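Long-range contacts in glutathione peroxidase-like peroxiredoxin HYR1 (Saccharomyces cerevisiae, PDB 3CMI), which reduces hydroperoxides at the expense of thioredoxin and, as a sensor of hydroperoxide stress, oxidizes and so activates the transcription activator YAP1: residues A[32-37]-A[63-68]; A[40-45]-A[71-76]; A[51-56]-A[96-101]; A[134-139]-A[147-152]. All blocks are in the same frame, centred on the assembly; numbering follows the deposited sequence.

Interaction 1 of 4, residues A[32-37]-A[63-68]; sequences GKVVLI and EGFTII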
# COMPACT_ATOMS: atom_id res chain seq x y z
N GLY A 32 3.17 3.33 14.69
CA GLY A 32 2.71 2.24 15.55
C GLY A 32 1.69 1.33 14.88
O GLY A 32 1.13 0.45 15.52
N LYS A 33 1.46 1.56 13.59
CA LYS A 33 0.52 0.76 12.80
C LYS A 33 1.25 -0.07 11.76
O LYS A 33 2.23 0.39 11.16
CB LYS A 33 -0.51 1.65 12.10
CG LYS A 33 -1.75 2.01 12.93
CD LYS A 33 -1.44 3.05 13.99
CE LYS A 33 -2.70 3.49 14.74
NZ LYS A 33 -3.50 4.44 13.91
N VAL A 34 0.77 -1.29 11.56
CA VAL A 34 1.14 -2.09 10.40
C VAL A 34 0.36 -1.54 9.20
O VAL A 34 -0.85 -1.31 9.30
CB VAL A 34 0.87 -3.60 10.63
CG1 VAL A 34 1.15 -4.42 9.36
CG2 VAL A 34 1.71 -4.12 11.80
N VAL A 35 1.04 -1.31 8.09
CA VAL A 35 0.41 -0.69 6.92
C VAL A 35 0.61 -1.54 5.66
O VAL A 35 1.73 -1.95 5.35
CB VAL A 35 0.96 0.75 6.66
CG1 VAL A 35 0.17 1.45 5.56
CG2 VAL A 35 0.92 1.59 7.94
N LEU A 36 -0.48 -1.78 4.94
CA LEU A 36 -0.43 -2.41 3.63
C LEU A 36 -0.63 -1.30 2.60
O LEU A 36 -1.66 -0.63 2.60
CB LEU A 36 -1.52 -3.48 3.53
CG LEU A 36 -1.50 -4.67 2.54
CD1 LEU A 36 -2.55 -4.51 1.45
CD2 LEU A 36 -0.13 -4.94 1.93
N ILE A 37 0.36 -1.07 1.74
CA ILE A 37 0.20 -0.08 0.69
C ILE A 37 -0.04 -0.78 -0.64
O ILE A 37 0.78 -1.58 -1.10
CB ILE A 37 1.39 0.92 0.62
CG1 ILE A 37 1.48 1.70 1.94
CG2 ILE A 37 1.22 1.89 -0.56
CD1 ILE A 37 2.61 2.70 2.01
N GLU A 63 -6.55 -4.02 15.42
CA GLU A 63 -5.28 -4.51 15.95
C GLU A 63 -4.17 -3.48 15.72
O GLU A 63 -3.03 -3.68 16.17
CB GLU A 63 -4.89 -5.84 15.29
CG GLU A 63 -5.94 -6.93 15.39
CD GLU A 63 -6.15 -7.43 16.81
OE1 GLU A 63 -5.13 -7.66 17.50
OE2 GLU A 63 -7.31 -7.59 17.23
N GLY A 64 -4.49 -2.38 15.04
CA GLY A 64 -3.50 -1.38 14.65
C GLY A 64 -2.97 -1.66 13.25
O GLY A 64 -1.76 -1.81 13.05
N PHE A 65 -3.89 -1.76 12.30
CA PHE A 65 -3.58 -2.10 10.92
C PHE A 65 -4.42 -1.23 10.00
O PHE A 65 -5.58 -0.94 10.30
CB PHE A 65 -3.89 -3.57 10.64
CG PHE A 65 -3.79 -3.96 9.17
CD1 PHE A 65 -2.54 -4.21 8.59
CD2 PHE A 65 -4.93 -4.05 8.38
CE1 PHE A 65 -2.44 -4.57 7.24
CE2 PHE A 65 -4.84 -4.40 7.04
CZ PHE A 65 -3.60 -4.66 6.47
N THR A 66 -3.83 -0.82 8.89
CA THR A 66 -4.59 -0.09 7.88
C THR A 66 -4.09 -0.40 6.47
O THR A 66 -3.03 -1.00 6.31
CB THR A 66 -4.59 1.43 8.15
OG1 THR A 66 -5.65 2.04 7.40
CG2 THR A 66 -3.25 2.08 7.78
N ILE A 67 -4.90 -0.02 5.48
CA ILE A 67 -4.54 -0.14 4.07
C ILE A 67 -4.65 1.22 3.41
O ILE A 67 -5.68 1.89 3.52
CB ILE A 67 -5.44 -1.14 3.32
CG1 ILE A 67 -5.41 -2.52 4.00
CG2 ILE A 67 -5.00 -1.27 1.85
CD1 ILE A 67 -6.43 -3.49 3.47
N ILE A 68 -3.58 1.64 2.73
CA ILE A 68 -3.63 2.88 1.95
C ILE A 68 -3.69 2.48 0.47
O ILE A 68 -2.76 1.86 -0.05
CB ILE A 68 -2.42 3.82 2.25
CG1 ILE A 68 -2.15 3.93 3.76
CG2 ILE A 68 -2.64 5.21 1.61
CD1 ILE A 68 -3.32 4.48 4.62
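Phe65 lays its ring along two residues of the adjacent strand. Its CD1 lies 3.8 Å from Val34 CG1, which meets the ring at its edge and in its plane, while the far corner, CZ, reaches Leu36 CB, also at 3.8 Å. The ring can span both because CG stands anti to the backbone N (chi1 172°) and the side chain runs on beside the strand. Leu36 is shared: its CB also packs 4.0 Å from Ile67 CG1, the two side chains lying next to each other and pointing the same way.

Val34, Leu36, Phe65 and Ile67 thus lie on one face of the sheet. On the other, Val35 CG1 touches Ile68 CG1 at 3.8 Å, and Thr66 places its methyl CG2 beside the same Val35 branch. Between the two layers run the parallel strands themselves, their axes 4.8 Å apart at an angle of 21°. Leu36 donates to Thr66 O and accepts from Ile68 N, and Val34 likewise donates to Gly64 O and accepts from Thr66 N. The straightest of these bonds, Leu36 N to Thr66 O, measures 3.0 Å with 172° at the hydrogen and lies in the carbonyl plane. Weaker CA-H...O contacts fill the intervals, as from Phe65 CA to Val34 O.

This is the parallel pair of a beta-alpha-beta unit in a thioredoxin-like fold. Helix 47-60 connects the strands and sets Leu53 on Leu36 and Tyr60 on Phe65; helix 160-167 packs on the same face through Ile163 and Leu166, and strand 137-140 pairs with the other edge of 34-37.

Interaction 2 of 4, residues A[40-45]-A[71-76]; sequences VASKCG and PCNQFG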
# COMPACT_ATOMS: atom_id res chain seq x y z
N VAL A 40 -4.07 0.64 -6.71
CA VAL A 40 -5.40 0.17 -7.03
C VAL A 40 -5.77 0.60 -8.45
O VAL A 40 -5.25 1.60 -8.95
CB VAL A 40 -6.38 0.68 -5.94
CG1 VAL A 40 -7.68 1.21 -6.51
CG2 VAL A 40 -6.60 -0.41 -4.90
N ALA A 41 -6.65 -0.16 -9.08
CA ALA A 41 -7.06 0.11 -10.46
C ALA A 41 -8.02 1.30 -10.53
O ALA A 41 -9.04 1.33 -9.83
CB ALA A 41 -7.69 -1.12 -11.08
N SER A 42 -7.68 2.27 -11.37
CA SER A 42 -8.50 3.45 -11.58
C SER A 42 -9.79 3.09 -12.33
O SER A 42 -10.83 3.70 -12.10
CB SER A 42 -7.72 4.52 -12.33
OG SER A 42 -8.42 5.75 -12.35
N LYS A 43 -9.69 2.11 -13.22
CA LYS A 43 -10.84 1.60 -13.96
C LYS A 43 -11.59 0.52 -13.18
O LYS A 43 -11.04 -0.09 -12.26
CB LYS A 43 -10.40 1.06 -15.33
CG LYS A 43 -9.95 2.12 -16.31
CD LYS A 43 -9.53 1.51 -17.64
CE LYS A 43 -9.15 2.58 -18.65
NZ LYS A 43 -8.71 2.00 -19.94
N CYS A 44 -12.85 0.30 -13.56
CA CYS A 44 -13.71 -0.70 -12.92
C CYS A 44 -13.41 -2.11 -13.42
O CYS A 44 -12.66 -2.31 -14.37
CB CYS A 44 -15.18 -0.36 -13.16
SG CYS A 44 -15.68 1.29 -12.63
N GLY A 45 -14.01 -3.10 -12.75
CA GLY A 45 -13.93 -4.50 -13.17
C GLY A 45 -12.95 -5.34 -12.39
O GLY A 45 -12.48 -6.38 -12.88
N PRO A 71 -5.07 4.79 -6.24
CA PRO A 71 -5.54 4.73 -7.63
C PRO A 71 -4.45 5.09 -8.63
O PRO A 71 -3.64 5.99 -8.38
CB PRO A 71 -6.66 5.78 -7.67
CG PRO A 71 -7.17 5.82 -6.27
CD PRO A 71 -5.95 5.65 -5.42
N CYS A 72 -4.43 4.38 -9.75
CA CYS A 72 -3.44 4.58 -10.81
C CYS A 72 -4.03 4.06 -12.11
O CYS A 72 -4.68 3.01 -12.13
CB CYS A 72 -2.15 3.82 -10.46
SG CYS A 72 -0.82 4.01 -11.65
N ASN A 73 -3.78 4.78 -13.20
CA ASN A 73 -4.32 4.41 -14.50
C ASN A 73 -3.26 3.91 -15.50
O ASN A 73 -3.51 3.84 -16.70
CB ASN A 73 -5.12 5.57 -15.09
CG ASN A 73 -6.05 5.14 -16.22
OD1 ASN A 73 -6.14 5.81 -17.25
ND2 ASN A 73 -6.74 4.02 -16.02
N GLN A 74 -2.09 3.54 -14.99
CA GLN A 74 -0.95 3.17 -15.84
C GLN A 74 -0.96 1.72 -16.37
O GLN A 74 -0.06 1.33 -17.12
CB GLN A 74 0.37 3.46 -15.12
CG GLN A 74 0.76 4.93 -15.11
CD GLN A 74 2.02 5.21 -14.32
OE1 GLN A 74 2.12 4.88 -13.15
NE2 GLN A 74 3.00 5.83 -14.97
N PHE A 75 -1.97 0.94 -15.98
CA PHE A 75 -2.02 -0.47 -16.36
C PHE A 75 -3.35 -0.83 -17.03
O PHE A 75 -4.17 -1.58 -16.49
CB PHE A 75 -1.74 -1.38 -15.14
CG PHE A 75 -0.55 -0.94 -14.33
CD1 PHE A 75 0.75 -1.17 -14.78
CD2 PHE A 75 -0.73 -0.29 -13.11
CE1 PHE A 75 1.85 -0.76 -14.03
CE2 PHE A 75 0.37 0.12 -12.35
CZ PHE A 75 1.66 -0.11 -12.82
N GLY A 76 -3.56 -0.28 -18.23
CA GLY A 76 -4.77 -0.54 -19.00
C GLY A 76 -4.47 -1.23 -20.32
O GLY A 76 -3.71 -0.72 -21.14
O HOH W 1 -7.01 1.50 -14.00
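The loop carrying the peroxidatic Cys44, whose thiol passes through a sulfenic acid intermediate, leaves the sheet where strands 34-41 and 65-72 end side by side. Val40 pairs with Pro71, and Ala41 with Cys72 one step on, where the side chains already diverge. Val40 O accepts a weak hydrogen bond, 3.0 Å long, from Cys72 N. The same oxygen takes a CA-H...O contact from Pro71. Beyond the pairing, Ser42 N donates to Cys72 O at 3.2 Å, but from well above the carbonyl plane, 45° out of it, as the chains begin to part. Ser42 CB also leans on Cys72 O, 3.4 Å away.

Such a splaying of strand ends is where enzymes of the thioredoxin-like fold place their redox cysteine, at the C-terminal edge of a parallel beta-alpha-beta unit, just ahead of the helix. Here a water bridges the widening gap. It accepts from Lys43 N at 2.9 Å and from Asn73 ND2 at 3.2 Å, and gives a weak bond back to Cys72 O.

Asn73 reaches the water because its CG is anti to the backbone N (chi1 -162°), which carries the amide toward the other chain segment. There ND2 also lies against the aliphatic part of Lys43, 3.7 Å from its CG, with the extended lysine chain passing at a slant. Farther along, the side-chain amide of Gln74 hydrogen-bonds to the backbone of Val106 and Asn107, tying the loop after strand 65-72 to a later one.

Interaction 3 of 4, residues A[51-56]-A[96-101]; sequences KELEAL and VTFPIM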
# COMPACT_ATOMS: atom_id res chain seq x y z
N LYS A 51 -12.75 -6.66 -2.62
CA LYS A 51 -13.43 -7.43 -1.59
C LYS A 51 -12.43 -8.08 -0.63
O LYS A 51 -12.62 -8.04 0.59
CB LYS A 51 -14.35 -8.49 -2.21
CG LYS A 51 -15.68 -7.95 -2.70
CD LYS A 51 -16.70 -9.07 -2.88
CE LYS A 51 -18.01 -8.53 -3.43
NZ LYS A 51 -19.09 -9.57 -3.43
N GLU A 52 -11.36 -8.66 -1.18
CA GLU A 52 -10.32 -9.30 -0.37
C GLU A 52 -9.56 -8.29 0.51
O GLU A 52 -9.26 -8.58 1.67
CB GLU A 52 -9.34 -10.11 -1.24
CG GLU A 52 -9.86 -11.48 -1.64
CD GLU A 52 -8.75 -12.50 -1.91
OE1 GLU A 52 -8.88 -13.28 -2.88
OE2 GLU A 52 -7.77 -12.53 -1.14
N LEU A 53 -9.27 -7.12 -0.05
CA LEU A 53 -8.61 -6.05 0.70
C LEU A 53 -9.48 -5.54 1.84
O LEU A 53 -9.01 -5.38 2.96
CB LEU A 53 -8.24 -4.88 -0.23
CG LEU A 53 -7.11 -5.12 -1.23
CD1 LEU A 53 -7.14 -4.06 -2.31
CD2 LEU A 53 -5.75 -5.16 -0.53
N GLU A 54 -10.76 -5.31 1.54
CA GLU A 54 -11.74 -4.86 2.53
C GLU A 54 -11.89 -5.87 3.67
O GLU A 54 -12.00 -5.48 4.83
CB GLU A 54 -13.09 -4.58 1.85
CG GLU A 54 -14.19 -4.02 2.77
CD GLU A 54 -13.87 -2.66 3.38
OE1 GLU A 54 -14.63 -2.23 4.27
OE2 GLU A 54 -12.88 -2.01 2.99
N ALA A 55 -11.88 -7.16 3.33
CA ALA A 55 -11.95 -8.23 4.32
C ALA A 55 -10.74 -8.20 5.25
O ALA A 55 -10.87 -8.36 6.46
CB ALA A 55 -12.09 -9.60 3.64
N LEU A 56 -9.55 -7.98 4.68
CA LEU A 56 -8.32 -7.85 5.45
C LEU A 56 -8.42 -6.67 6.41
O LEU A 56 -8.11 -6.79 7.60
CB LEU A 56 -7.13 -7.65 4.50
CG LEU A 56 -5.71 -7.92 5.00
CD1 LEU A 56 -5.49 -9.42 5.26
CD2 LEU A 56 -4.70 -7.40 3.98
N VAL A 96 -14.86 0.39 -0.66
CA VAL A 96 -14.05 -0.02 0.48
C VAL A 96 -14.14 1.04 1.59
O VAL A 96 -14.67 2.14 1.36
CB VAL A 96 -12.57 -0.26 0.08
CG1 VAL A 96 -12.47 -1.37 -0.97
CG2 VAL A 96 -11.92 1.02 -0.44
N THR A 97 -13.63 0.72 2.78
CA THR A 97 -13.70 1.67 3.91
C THR A 97 -12.33 2.12 4.42
O THR A 97 -12.25 2.90 5.37
CB THR A 97 -14.53 1.11 5.09
OG1 THR A 97 -13.93 -0.10 5.56
CG2 THR A 97 -15.98 0.85 4.68
N PHE A 98 -11.26 1.64 3.80
CA PHE A 98 -9.92 2.06 4.18
C PHE A 98 -9.50 3.27 3.34
O PHE A 98 -10.09 3.53 2.30
CB PHE A 98 -8.92 0.90 4.05
CG PHE A 98 -8.90 0.24 2.70
CD1 PHE A 98 -8.16 0.80 1.64
CD2 PHE A 98 -9.57 -0.95 2.48
CE1 PHE A 98 -8.13 0.18 0.40
CE2 PHE A 98 -9.54 -1.58 1.24
CZ PHE A 98 -8.81 -1.01 0.19
N PRO A 99 -8.48 4.03 3.80
CA PRO A 99 -8.10 5.26 3.09
C PRO A 99 -7.73 5.07 1.62
O PRO A 99 -6.85 4.27 1.28
CB PRO A 99 -6.89 5.78 3.89
CG PRO A 99 -7.09 5.21 5.25
CD PRO A 99 -7.65 3.84 5.00
N ILE A 100 -8.43 5.81 0.75
CA ILE A 100 -8.13 5.89 -0.68
C ILE A 100 -7.58 7.28 -0.98
O ILE A 100 -8.09 8.28 -0.49
CB ILE A 100 -9.40 5.59 -1.54
CG1 ILE A 100 -9.93 4.17 -1.28
CG2 ILE A 100 -9.15 5.85 -3.03
CD1 ILE A 100 -9.02 3.03 -1.77
N MET A 101 -6.52 7.32 -1.77
CA MET A 101 -5.82 8.58 -2.05
C MET A 101 -6.20 9.12 -3.42
O MET A 101 -6.93 8.47 -4.17
CB MET A 101 -4.30 8.35 -1.97
CG MET A 101 -3.80 7.74 -0.67
SD MET A 101 -3.81 8.87 0.74
CE MET A 101 -5.30 8.35 1.58
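Glu54 extends away from its backbone N at chi1 (-177°) and then bends at chi2 (63°), which swings its carboxylate off the helix and over to Thr97, whose OG1 sits between its own backbone N and carbonyl carbon. The side chains cross at about a right angle. The contact docks helix 47-60, the connecting helix of the beta-alpha-beta unit in this thioredoxin-like fold, onto the irregular segment 96-101 that follows strand 65-72.

Both carboxylate oxygens are used, each by a different group of one residue. Thr97 OG1 donates to Glu54 OE1 at 2.6 Å, on the syn lone pair, whereas Thr97 N reaches Glu54 OE2 at 2.8 Å from above the carboxylate plane, 39° out of it. This two-point grip on hydroxyl and amide should restrain rotation of the carboxylate. Lys58, one helical turn on, forms a salt bridge with OE1, which would probably help keep the glutamate ionised.

Below this polar clasp the contact turns apolar. Phe98 directs its ring toward the helix, where Leu53 CB lies 3.8 Å from CE2. Within its own segment, Val96 CG2 rests over one face of that ring, 3.7 Å above the plane, and on the sheet side Phe98 also touches Ile67. The polar and apolar layers meet at Glu54 OE2, which lies 3.4 Å from Val96 CB and 3.5 Å from Phe98 CD2.

Interaction 4 of 4, residues A[134-139]-A[147-152]; sequences NFEKFL and YERYSS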
# COMPACT_ATOMS: atom_id res chain seq x y z
N ASN A 134 -1.59 -3.64 -11.69
CA ASN A 134 -2.52 -3.30 -10.61
C ASN A 134 -2.35 -4.20 -9.39
O ASN A 134 -2.02 -5.38 -9.52
CB ASN A 134 -3.96 -3.41 -11.11
CG ASN A 134 -4.30 -2.37 -12.15
OD1 ASN A 134 -3.97 -1.19 -12.01
ND2 ASN A 134 -4.98 -2.79 -13.21
N PHE A 135 -2.56 -3.63 -8.20
CA PHE A 135 -2.63 -4.39 -6.94
C PHE A 135 -1.32 -5.02 -6.45
O PHE A 135 -1.33 -6.07 -5.81
CB PHE A 135 -3.76 -5.44 -6.97
CG PHE A 135 -5.10 -4.87 -7.33
CD1 PHE A 135 -5.83 -4.12 -6.41
CD2 PHE A 135 -5.64 -5.08 -8.59
CE1 PHE A 135 -7.07 -3.58 -6.74
CE2 PHE A 135 -6.88 -4.55 -8.94
CZ PHE A 135 -7.60 -3.80 -8.01
N GLU A 136 -0.20 -4.37 -6.75
CA GLU A 136 1.06 -4.70 -6.10
C GLU A 136 1.00 -4.14 -4.66
O GLU A 136 0.36 -3.12 -4.42
CB GLU A 136 2.23 -4.11 -6.88
CG GLU A 136 3.49 -4.95 -6.80
CD GLU A 136 4.49 -4.66 -7.91
OE1 GLU A 136 5.61 -4.24 -7.58
OE2 GLU A 136 4.18 -4.87 -9.10
N LYS A 137 1.66 -4.83 -3.73
CA LYS A 137 1.49 -4.58 -2.30
C LYS A 137 2.81 -4.46 -1.55
O LYS A 137 3.75 -5.25 -1.78
CB LYS A 137 0.66 -5.71 -1.66
CG LYS A 137 -0.69 -5.97 -2.32
CD LYS A 137 -1.08 -7.43 -2.19
CE LYS A 137 -2.33 -7.76 -3.00
NZ LYS A 137 -2.01 -8.25 -4.38
N PHE A 138 2.89 -3.48 -0.66
CA PHE A 138 4.03 -3.29 0.22
C PHE A 138 3.54 -3.33 1.66
O PHE A 138 2.58 -2.64 2.01
CB PHE A 138 4.70 -1.92 -0.01
CG PHE A 138 5.33 -1.75 -1.36
CD1 PHE A 138 4.55 -1.43 -2.48
CD2 PHE A 138 6.71 -1.84 -1.51
CE1 PHE A 138 5.15 -1.23 -3.73
CE2 PHE A 138 7.31 -1.64 -2.75
CZ PHE A 138 6.52 -1.35 -3.86
N LEU A 139 4.19 -4.14 2.49
CA LEU A 139 3.84 -4.23 3.90
C LEU A 139 4.86 -3.45 4.72
O LEU A 139 6.07 -3.65 4.57
CB LEU A 139 3.79 -5.71 4.31
CG LEU A 139 2.91 -6.21 5.45
CD1 LEU A 139 1.48 -5.64 5.43
CD2 LEU A 139 2.88 -7.73 5.42
N TYR A 147 8.76 -4.04 5.19
CA TYR A 147 9.05 -5.45 5.48
C TYR A 147 9.23 -6.27 4.21
O TYR A 147 10.18 -7.06 4.10
CB TYR A 147 7.93 -6.05 6.35
CG TYR A 147 8.15 -7.51 6.70
CD1 TYR A 147 7.46 -8.52 6.03
CD2 TYR A 147 9.06 -7.87 7.70
CE1 TYR A 147 7.67 -9.86 6.34
CE2 TYR A 147 9.27 -9.22 8.02
CZ TYR A 147 8.57 -10.20 7.34
OH TYR A 147 8.76 -11.53 7.65
N GLU A 148 8.31 -6.09 3.26
CA GLU A 148 8.32 -6.87 2.02
C GLU A 148 7.39 -6.30 0.95
O GLU A 148 6.37 -5.66 1.26
CB GLU A 148 7.98 -8.34 2.30
CG GLU A 148 8.22 -9.32 1.14
CD GLU A 148 9.63 -9.25 0.57
OE1 GLU A 148 10.45 -10.10 0.96
OE2 GLU A 148 9.91 -8.35 -0.25
N ARG A 149 7.76 -6.55 -0.30
CA ARG A 149 6.97 -6.22 -1.47
C ARG A 149 6.40 -7.50 -2.08
O ARG A 149 7.12 -8.50 -2.24
CB ARG A 149 7.87 -5.49 -2.47
CG ARG A 149 7.24 -5.06 -3.77
CD ARG A 149 8.33 -4.48 -4.67
NE ARG A 149 7.84 -4.05 -5.97
CZ ARG A 149 8.50 -3.23 -6.78
NH1 ARG A 149 9.67 -2.72 -6.42
NH2 ARG A 149 7.98 -2.91 -7.96
N TYR A 150 5.12 -7.48 -2.42
CA TYR A 150 4.43 -8.66 -2.96
C TYR A 150 3.84 -8.34 -4.32
O TYR A 150 3.38 -7.23 -4.56
CB TYR A 150 3.32 -9.11 -2.01
CG TYR A 150 3.81 -9.39 -0.61
CD1 TYR A 150 3.79 -8.39 0.37
CD2 TYR A 150 4.30 -10.65 -0.26
CE1 TYR A 150 4.25 -8.64 1.65
CE2 TYR A 150 4.75 -10.91 1.03
CZ TYR A 150 4.72 -9.90 1.98
OH TYR A 150 5.17 -10.15 3.25
N SER A 151 3.83 -9.34 -5.20
CA SER A 151 3.32 -9.15 -6.56
C SER A 151 1.79 -8.98 -6.59
O SER A 151 1.10 -9.29 -5.62
CB SER A 151 3.74 -10.31 -7.45
OG SER A 151 3.11 -11.50 -7.04
N SER A 152 1.29 -8.52 -7.73
CA SER A 152 -0.15 -8.35 -7.97
C SER A 152 -0.97 -9.64 -7.85
O SER A 152 -2.16 -9.59 -7.55
CB SER A 152 -0.39 -7.71 -9.34
OG SER A 152 0.56 -8.14 -10.29
O HOH W 2 3.30 -7.65 -9.65
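Arg149 runs out alongside Phe138, over one face of its ring, its CG anti to the backbone N (chi1 180°) and the chain extended as far as NE. Its CB lies 3.9 Å from Phe138 CE2; CG then makes a CH-pi contact, 3.9 Å from the ring centroid, and CD follows over the CE2-CZ side. At NE the chain passes from ring to charge. NE and NH2 grip Glu136 OE1 side-on in a salt bridge, the two bonds being 2.8 Å from NE and 2.7 Å from NH2. The acceptor lies within 5° of the guanidinium plane, while Phe138 CZ lies over one face of the group, toward its rim. Arg129 and Lys122 supply backbone carbonyls to NH2 and NH1, so all three nitrogens have acceptors, which should restrain rotation of the guanidinium.

All this decorates a beta hairpin, strands 137-140 and 146-150, at one margin of the sheet. Phe138 and Arg149 are a non-hydrogen-bonded pair, and Lys137 and Tyr150 a hydrogen-bonded one, joined in both directions. A classic beta bulge sets Tyr147 and Glu148 together opposite Leu139, whose O accepts from Tyr147 N and whose N donates to Glu148 O.

On the other face Leu139 CB meets the edge of the Tyr150 ring, 4.0 Å from CE1. At the open end of the hairpin, where one strand starts and the other stops, Lys137 NZ folds back to Phe135 O at 2.7 Å, and a water links Glu136 OE2 to Ser152 N.

Interactions 1 and 2 use the same two parallel strands at opposite ends, their centres 22 Å apart. The first is buried and almost wholly apolar beyond its backbone bonds; the second, partly exposed and including the start of the active-site loop, relies on weaker bonds and a water. Interaction 3 brings in the helix between those strands and packs against interaction 1 through Ile67 and Ile68, mixing a charged clasp at its outer side with aromatic packing within. Interaction 4 pairs antiparallel strands farther across the sheet, joining interaction 1 through a probable Ile37-Phe138 backbone bond, and touches interaction 2 where Phe135 meets Val40. Its salt bridge joins a buried glutamate to a partly exposed arginine at the outermost strand.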